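Local coordinates for outer membrane protein OMP121 (Bacteroides thetaiotaomicron, PDB 5FQ8), which probably imports nutrients across the outer membrane as a TonB-dependent receptor, a plugged beta-barrel that also binds calcium and magnesium ions, at residues W185-R190 against S972-G977; F248-F253 against M282-A287. One frame throughout, in Å; residues are numbered along the deposited sequence.

How the contacts relate
After the N-terminal plug domain the chain enters strand 177-188, whose end carries residues 185-190. Some 780 residues later come 972-977, at the head of strand 973-983, and contact 1 then closes the barrel wall by pairing its last strand with its first. Contact 2 nests inside that great loop. It is local, joining the approach to strand 252-264 with the calcium loop 282-287 that follows strand 268-280. The centres lie about 11 Å apart, on adjoining strands, and Gly252 N probably donates a hydrogen bond to Ser186 O, 2.6 Å away. Together they tie the barrel seam to a calcium-binding turn.

Contact 1: residues W185-R190 against S972-G977; sequences WSTVLR and SSRRFG. With C8E ((hydroxyethyloxy)tri(ethyloxy)octane), chain O.
Trp185 and Phe976 begin an antiparallel ladder that joins the first and last strands of the receptor barrel. Their backbones exchange two hydrogen bonds, Trp185 N to Phe976 O at 2.9 Å and Phe976 N to Trp185 O at 3.0 Å. Thr187 and Arg974 form the next hydrogen-bonded pair, and Leu189 N reaches Ser972 O at 3.0 Å where the strands give out. There one water bridges Arg190 O and Ser972 N.

Packing adds to the ladder on the face of Trp185, Thr187, Arg974 and Phe976. Trp185 CB makes an off-centre CH-pi contact with one face of the Phe976 ring, 4.2 Å from its centroid, and detergent atom C7 sits over the centre of the opposite face, 3.6 Å above the plane. An alanine in place of Phe976 would probably leave both Trp185 CB and the detergent chain without the surface they rest on. Arg974, bent at chi3 (-62°), turns one face of its guanidinium to Leu189 CD1, which lies toward the rim, 3.4 Å from Arg974 NH1.

On the other face, Ser186 CB touches the Arg975 CG methylene at 3.8 Å. Ser973 N donates to Ser78 OG of the plug domain, consistent with this face looking into the barrel interior. The pair is flanked by strand 252-264, bonded to Ser186 through Gly252, and by strand 928-941, bonded to Arg975 through Asn936.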
loop_
_atom_site.group_PDB
_atom_site.type_symbol
_atom_site.label_atom_id
_atom_site.label_comp_id
_atom_site.label_asym_id
_atom_site.label_seq_id
_atom_site.Cartn_x
_atom_site.Cartn_y
_atom_site.Cartn_z
ATOM N N TRP B 185 39.096 -7.235 2.716
ATOM C CA TRP B 185 38.487 -7.917 1.594
ATOM C C TRP B 185 37.762 -9.164 2.067
ATOM O O TRP B 185 38.148 -9.786 3.057
ATOM C CB TRP B 185 39.539 -8.307 0.571
ATOM C CG TRP B 185 40.167 -7.185 -0.071
ATOM C CD1 TRP B 185 39.876 -6.681 -1.282
ATOM C CD2 TRP B 185 41.204 -6.387 0.458
ATOM N NE1 TRP B 185 40.670 -5.608 -1.555
ATOM C CE2 TRP B 185 41.502 -5.412 -0.491
ATOM C CE3 TRP B 185 41.918 -6.402 1.648
ATOM C CZ2 TRP B 185 42.482 -4.467 -0.296
ATOM C CZ3 TRP B 185 42.891 -5.465 1.839
ATOM C CH2 TRP B 185 43.164 -4.512 0.874
ATOM N N SER B 186 36.724 -9.545 1.334
ATOM C CA SER B 186 36.046 -10.811 1.566
ATOM C C SER B 186 35.979 -11.586 0.262
ATOM O O SER B 186 35.636 -11.016 -0.774
ATOM C CB SER B 186 34.658 -10.591 2.143
ATOM O OG SER B 186 33.985 -9.524 1.506
ATOM N N THR B 187 36.365 -12.861 0.308
ATOM C CA THR B 187 36.188 -13.783 -0.799
ATOM C C THR B 187 35.439 -15.030 -0.338
ATOM O O THR B 187 35.366 -15.342 0.852
ATOM C CB THR B 187 37.507 -14.206 -1.408
ATOM O OG1 THR B 187 38.234 -14.949 -0.432
ATOM C CG2 THR B 187 38.288 -13.010 -1.839
ATOM N N VAL B 188 34.902 -15.761 -1.313
ATOM C CA VAL B 188 33.973 -16.845 -1.021
ATOM C C VAL B 188 34.715 -18.039 -0.436
ATOM O O VAL B 188 35.768 -18.444 -0.936
ATOM C CB VAL B 188 33.198 -17.217 -2.294
ATOM C CG1 VAL B 188 34.154 -17.619 -3.387
ATOM C CG2 VAL B 188 32.214 -18.301 -1.999
ATOM N N LEU B 189 34.152 -18.616 0.625
ATOM C CA LEU B 189 34.860 -19.539 1.511
ATOM C C LEU B 189 34.661 -21.000 1.167
ATOM O O LEU B 189 35.621 -21.770 1.209
ATOM C CB LEU B 189 34.417 -19.326 2.957
ATOM C CG LEU B 189 34.975 -20.317 3.970
ATOM C CD1 LEU B 189 36.459 -20.160 4.050
ATOM C CD2 LEU B 189 34.362 -20.102 5.330
ATOM N N ARG B 190 33.426 -21.401 0.871
ATOM C CA ARG B 190 33.109 -22.798 0.588
ATOM C C ARG B 190 31.887 -22.802 -0.313
ATOM O O ARG B 190 30.822 -22.320 0.076
ATOM C CB ARG B 190 32.879 -23.579 1.886
ATOM C CG ARG B 190 31.677 -24.505 1.945
ATOM C CD ARG B 190 32.000 -25.936 1.518
ATOM N NE ARG B 190 33.050 -26.564 2.316
ATOM C CZ ARG B 190 32.832 -27.297 3.401
ATOM N NH1 ARG B 190 31.597 -27.486 3.823
ATOM N NH2 ARG B 190 33.848 -27.838 4.061
ATOM N N SER B 972 29.002 -18.410 2.550
ATOM C CA SER B 972 29.781 -17.704 3.551
ATOM C C SER B 972 31.102 -17.257 2.956
ATOM O O SER B 972 31.554 -17.757 1.928
ATOM C CB SER B 972 30.021 -18.567 4.780
ATOM O OG SER B 972 31.058 -19.499 4.567
ATOM N N SER B 973 31.709 -16.278 3.591
ATOM C CA SER B 973 32.893 -15.671 3.018
ATOM C C SER B 973 34.084 -15.823 3.944
ATOM O O SER B 973 33.958 -16.124 5.130
ATOM C CB SER B 973 32.673 -14.189 2.711
ATOM O OG SER B 973 32.498 -13.451 3.901
ATOM N N ARG B 974 35.243 -15.604 3.349
ATOM C CA ARG B 974 36.533 -15.553 4.024
ATOM C C ARG B 974 36.964 -14.093 4.089
ATOM O O ARG B 974 36.999 -13.420 3.060
ATOM C CB ARG B 974 37.542 -16.372 3.228
ATOM C CG ARG B 974 38.544 -17.075 3.991
ATOM C CD ARG B 974 39.700 -17.352 3.080
ATOM N NE ARG B 974 39.349 -18.209 1.954
ATOM C CZ ARG B 974 39.362 -19.534 2.003
ATOM N NH1 ARG B 974 39.685 -20.141 3.125
ATOM N NH2 ARG B 974 39.042 -20.244 0.940
ATOM N N ARG B 975 37.272 -13.592 5.275
ATOM C CA ARG B 975 37.576 -12.174 5.423
ATOM C C ARG B 975 38.994 -11.941 5.936
ATOM O O ARG B 975 39.476 -12.671 6.803
ATOM C CB ARG B 975 36.557 -11.517 6.341
ATOM C CG ARG B 975 35.167 -11.577 5.783
ATOM C CD ARG B 975 34.140 -11.132 6.785
ATOM N NE ARG B 975 33.996 -12.048 7.910
ATOM C CZ ARG B 975 33.247 -13.145 7.893
ATOM N NH1 ARG B 975 32.582 -13.478 6.802
ATOM N NH2 ARG B 975 33.163 -13.913 8.968
ATOM N N PHE B 976 39.647 -10.905 5.406
ATOM C CA PHE B 976 41.041 -10.604 5.731
ATOM C C PHE B 976 41.365 -9.151 5.400
ATOM O O PHE B 976 41.054 -8.681 4.308
ATOM C CB PHE B 976 41.995 -11.537 4.980
ATOM C CG PHE B 976 41.786 -11.583 3.486
ATOM C CD1 PHE B 976 40.907 -12.484 2.922
ATOM C CD2 PHE B 976 42.502 -10.760 2.646
ATOM C CE1 PHE B 976 40.731 -12.540 1.552
ATOM C CE2 PHE B 976 42.332 -10.809 1.279
ATOM C CZ PHE B 976 41.447 -11.702 0.728
ATOM N N GLY B 977 42.024 -8.454 6.317
ATOM C CA GLY B 977 42.369 -7.079 6.029
ATOM C C GLY B 977 43.523 -6.520 6.840
ATOM O O GLY B 977 44.308 -7.256 7.436
HETATM C C1 C8E O . 46.861 -12.391 8.537
HETATM C C2 C8E O . 46.053 -13.509 7.894
HETATM C C3 C8E O . 45.928 -13.325 6.384
HETATM C C4 C8E O . 45.090 -14.441 5.769
HETATM C C5 C8E O . 45.189 -14.520 4.249
HETATM C C6 C8E O . 43.800 -14.592 3.618
HETATM C C7 C8E O . 43.845 -14.602 2.094
HETATM C C8 C8E O . 43.339 -15.933 1.557
HETATM O O9 C8E O . 43.188 -15.875 0.159
HETATM O O HOH W 1 29.184 -21.224 2.309
#

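Contact 2: residues F248-F253 against M282-A287; sequences FFDAGF and MIPTDA. With CA (calcium ion), chain M.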
loop_
_atom_site.group_PDB
_atom_site.type_symbol
_atom_site.label_atom_id
_atom_site.label_comp_id
_atom_site.label_asym_id
_atom_site.label_seq_id
_atom_site.Cartn_x
_atom_site.Cartn_y
_atom_site.Cartn_z
ATOM N N PHE B 248 32.010 -16.359 -10.514
ATOM C CA PHE B 248 30.917 -15.398 -10.558
ATOM C C PHE B 248 31.099 -14.335 -9.498
ATOM O O PHE B 248 30.600 -13.216 -9.640
ATOM C CB PHE B 248 29.587 -16.132 -10.390
ATOM C CG PHE B 248 28.445 -15.250 -10.005
ATOM C CD1 PHE B 248 27.865 -14.413 -10.923
ATOM C CD2 PHE B 248 27.939 -15.283 -8.720
ATOM C CE1 PHE B 248 26.820 -13.612 -10.563
ATOM C CE2 PHE B 248 26.894 -14.488 -8.352
ATOM C CZ PHE B 248 26.329 -13.647 -9.270
ATOM N N PHE B 249 31.838 -14.654 -8.458
ATOM C CA PHE B 249 31.978 -13.739 -7.349
ATOM C C PHE B 249 33.138 -12.778 -7.577
ATOM O O PHE B 249 34.044 -13.016 -8.379
ATOM C CB PHE B 249 32.149 -14.525 -6.056
ATOM C CG PHE B 249 30.974 -15.406 -5.740
ATOM C CD1 PHE B 249 30.875 -16.670 -6.283
ATOM C CD2 PHE B 249 29.967 -14.965 -4.911
ATOM C CE1 PHE B 249 29.803 -17.473 -6.000
ATOM C CE2 PHE B 249 28.894 -15.762 -4.627
ATOM C CZ PHE B 249 28.810 -17.019 -5.167
ATOM N N ASP B 250 33.058 -11.656 -6.895
ATOM C CA ASP B 250 34.090 -10.647 -6.892
ATOM C C ASP B 250 34.871 -10.784 -5.600
ATOM O O ASP B 250 34.749 -11.769 -4.872
ATOM C CB ASP B 250 33.477 -9.249 -6.986
ATOM C CG ASP B 250 32.926 -8.921 -8.339
ATOM O OD1 ASP B 250 33.268 -9.602 -9.324
ATOM O OD2 ASP B 250 32.162 -7.942 -8.403
ATOM N N ALA B 251 35.637 -9.765 -5.270
ATOM C CA ALA B 251 36.173 -9.631 -3.932
ATOM C C ALA B 251 35.368 -8.561 -3.227
ATOM O O ALA B 251 35.241 -7.446 -3.730
ATOM C CB ALA B 251 37.652 -9.271 -3.970
ATOM N N GLY B 252 34.782 -8.908 -2.095
ATOM C CA GLY B 252 34.180 -7.887 -1.274
ATOM C C GLY B 252 35.232 -6.901 -0.820
ATOM O O GLY B 252 36.392 -7.255 -0.630
ATOM N N PHE B 253 34.839 -5.644 -0.699
ATOM C CA PHE B 253 35.721 -4.629 -0.150
ATOM C C PHE B 253 34.988 -3.880 0.942
ATOM O O PHE B 253 33.777 -3.668 0.847
ATOM C CB PHE B 253 36.201 -3.676 -1.211
ATOM C CG PHE B 253 37.187 -2.667 -0.707
ATOM C CD1 PHE B 253 38.528 -2.993 -0.576
ATOM C CD2 PHE B 253 36.781 -1.392 -0.363
ATOM C CE1 PHE B 253 39.437 -2.066 -0.113
ATOM C CE2 PHE B 253 37.690 -0.464 0.094
ATOM C CZ PHE B 253 39.015 -0.806 0.224
ATOM N N MET B 282 31.032 -9.703 -1.632
ATOM C CA MET B 282 31.607 -10.421 -2.760
ATOM C C MET B 282 30.617 -10.728 -3.868
ATOM O O MET B 282 31.049 -11.078 -4.966
ATOM C CB MET B 282 32.201 -11.726 -2.285
ATOM C CG MET B 282 31.174 -12.585 -1.649
ATOM S SD MET B 282 31.892 -14.035 -0.953
ATOM C CE MET B 282 30.502 -14.661 -0.064
ATOM N N ILE B 283 29.320 -10.672 -3.609
ATOM C CA ILE B 283 28.375 -10.885 -4.707
ATOM C C ILE B 283 28.429 -9.678 -5.632
ATOM O O ILE B 283 28.457 -8.538 -5.141
ATOM C CB ILE B 283 26.968 -11.103 -4.168
ATOM C CG1 ILE B 283 26.961 -12.174 -3.084
ATOM C CG2 ILE B 283 26.047 -11.551 -5.249
ATOM C CD1 ILE B 283 25.673 -12.266 -2.335
ATOM N N PRO B 284 28.467 -9.871 -6.956
ATOM C CA PRO B 284 28.629 -8.741 -7.880
ATOM C C PRO B 284 27.579 -7.656 -7.722
ATOM O O PRO B 284 26.522 -7.895 -7.139
ATOM C CB PRO B 284 28.522 -9.410 -9.252
ATOM C CG PRO B 284 28.895 -10.785 -9.040
ATOM C CD PRO B 284 28.456 -11.155 -7.672
ATOM N N THR B 285 27.853 -6.473 -8.269
ATOM C CA THR B 285 27.070 -5.251 -8.060
ATOM C C THR B 285 27.040 -4.845 -6.598
ATOM O O THR B 285 27.743 -5.419 -5.769
ATOM C CB THR B 285 25.622 -5.380 -8.554
ATOM O OG1 THR B 285 24.842 -6.063 -7.564
ATOM C CG2 THR B 285 25.540 -6.129 -9.880
ATOM N N ASP B 286 26.201 -3.867 -6.276
ATOM C CA ASP B 286 26.163 -3.231 -4.969
ATOM C C ASP B 286 25.026 -3.745 -4.105
ATOM O O ASP B 286 24.553 -3.023 -3.223
ATOM C CB ASP B 286 26.058 -1.709 -5.125
ATOM C CG ASP B 286 24.751 -1.262 -5.787
ATOM O OD1 ASP B 286 24.686 -1.229 -7.033
ATOM O OD2 ASP B 286 23.794 -0.914 -5.064
ATOM N N ALA B 287 24.576 -4.977 -4.342
ATOM C CA ALA B 287 23.456 -5.506 -3.579
ATOM C C ALA B 287 23.862 -5.933 -2.175
ATOM O O ALA B 287 23.022 -5.890 -1.274
ATOM C CB ALA B 287 22.814 -6.660 -4.333
HETATM CA CA CA M . 29.066 -6.654 -4.127
#
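Phe248 meets Pro284 in a contact that packs a calcium-binding loop, the turn linking antiparallel strands 268-280 and 289-303, against the chain leading into strand 252-264. Residues 248-253 thus touch neighbours of the calcium ligands without supplying a ligand themselves. Pro284 CD stands over one face of the Phe248 ring, a CH-pi contact 4.0 Å from the centroid and 26° off the normal. A chi1 of 162° carries the Phe248 ring to the side where Pro284 CD meets its face; helices 330-335 and 368-374 cover it further, Tyr369 meeting it edge to face.

At Phe249 chi1 is -61°, and the ring presents its edge, at CE2, to Ile283 CG1. The Met282 sulfur approaches the same ring obliquely, 5.4 Å from the centroid, as a Met-aromatic contact. Phe248 CD2 in turn lies over the centre of one face of the Phe249 ring, so the two neighbouring aromatics pack on each other as well as on the loop.

Asp250 supplies the hydrogen bond between the segments: its N donates to Met282 O at 2.8 Å, nearly straight at 164° and in the carbonyl plane. Its carboxylate OD2 lies 3.7 Å from Pro284 CA, and OD1 forms a long, weak ion pair with Lys3 of the neighbouring BT_2262 lipoprotein chain.

At Gly252 the backbone passes close to the loop, with N 3.6 Å from Met282 CA. Beyond it, Phe253 bonds through its backbone to Asp280, a calcium ligand. Met282 O thus faces Asp250, whereas the carbonyls on either side of it, from Gly281 and Ile283, turn to the calcium ion. Asp280 OD1, Asp288 OD2 and Thr285 O complete the site, and Ile283 O sits 2.2 Å from the metal.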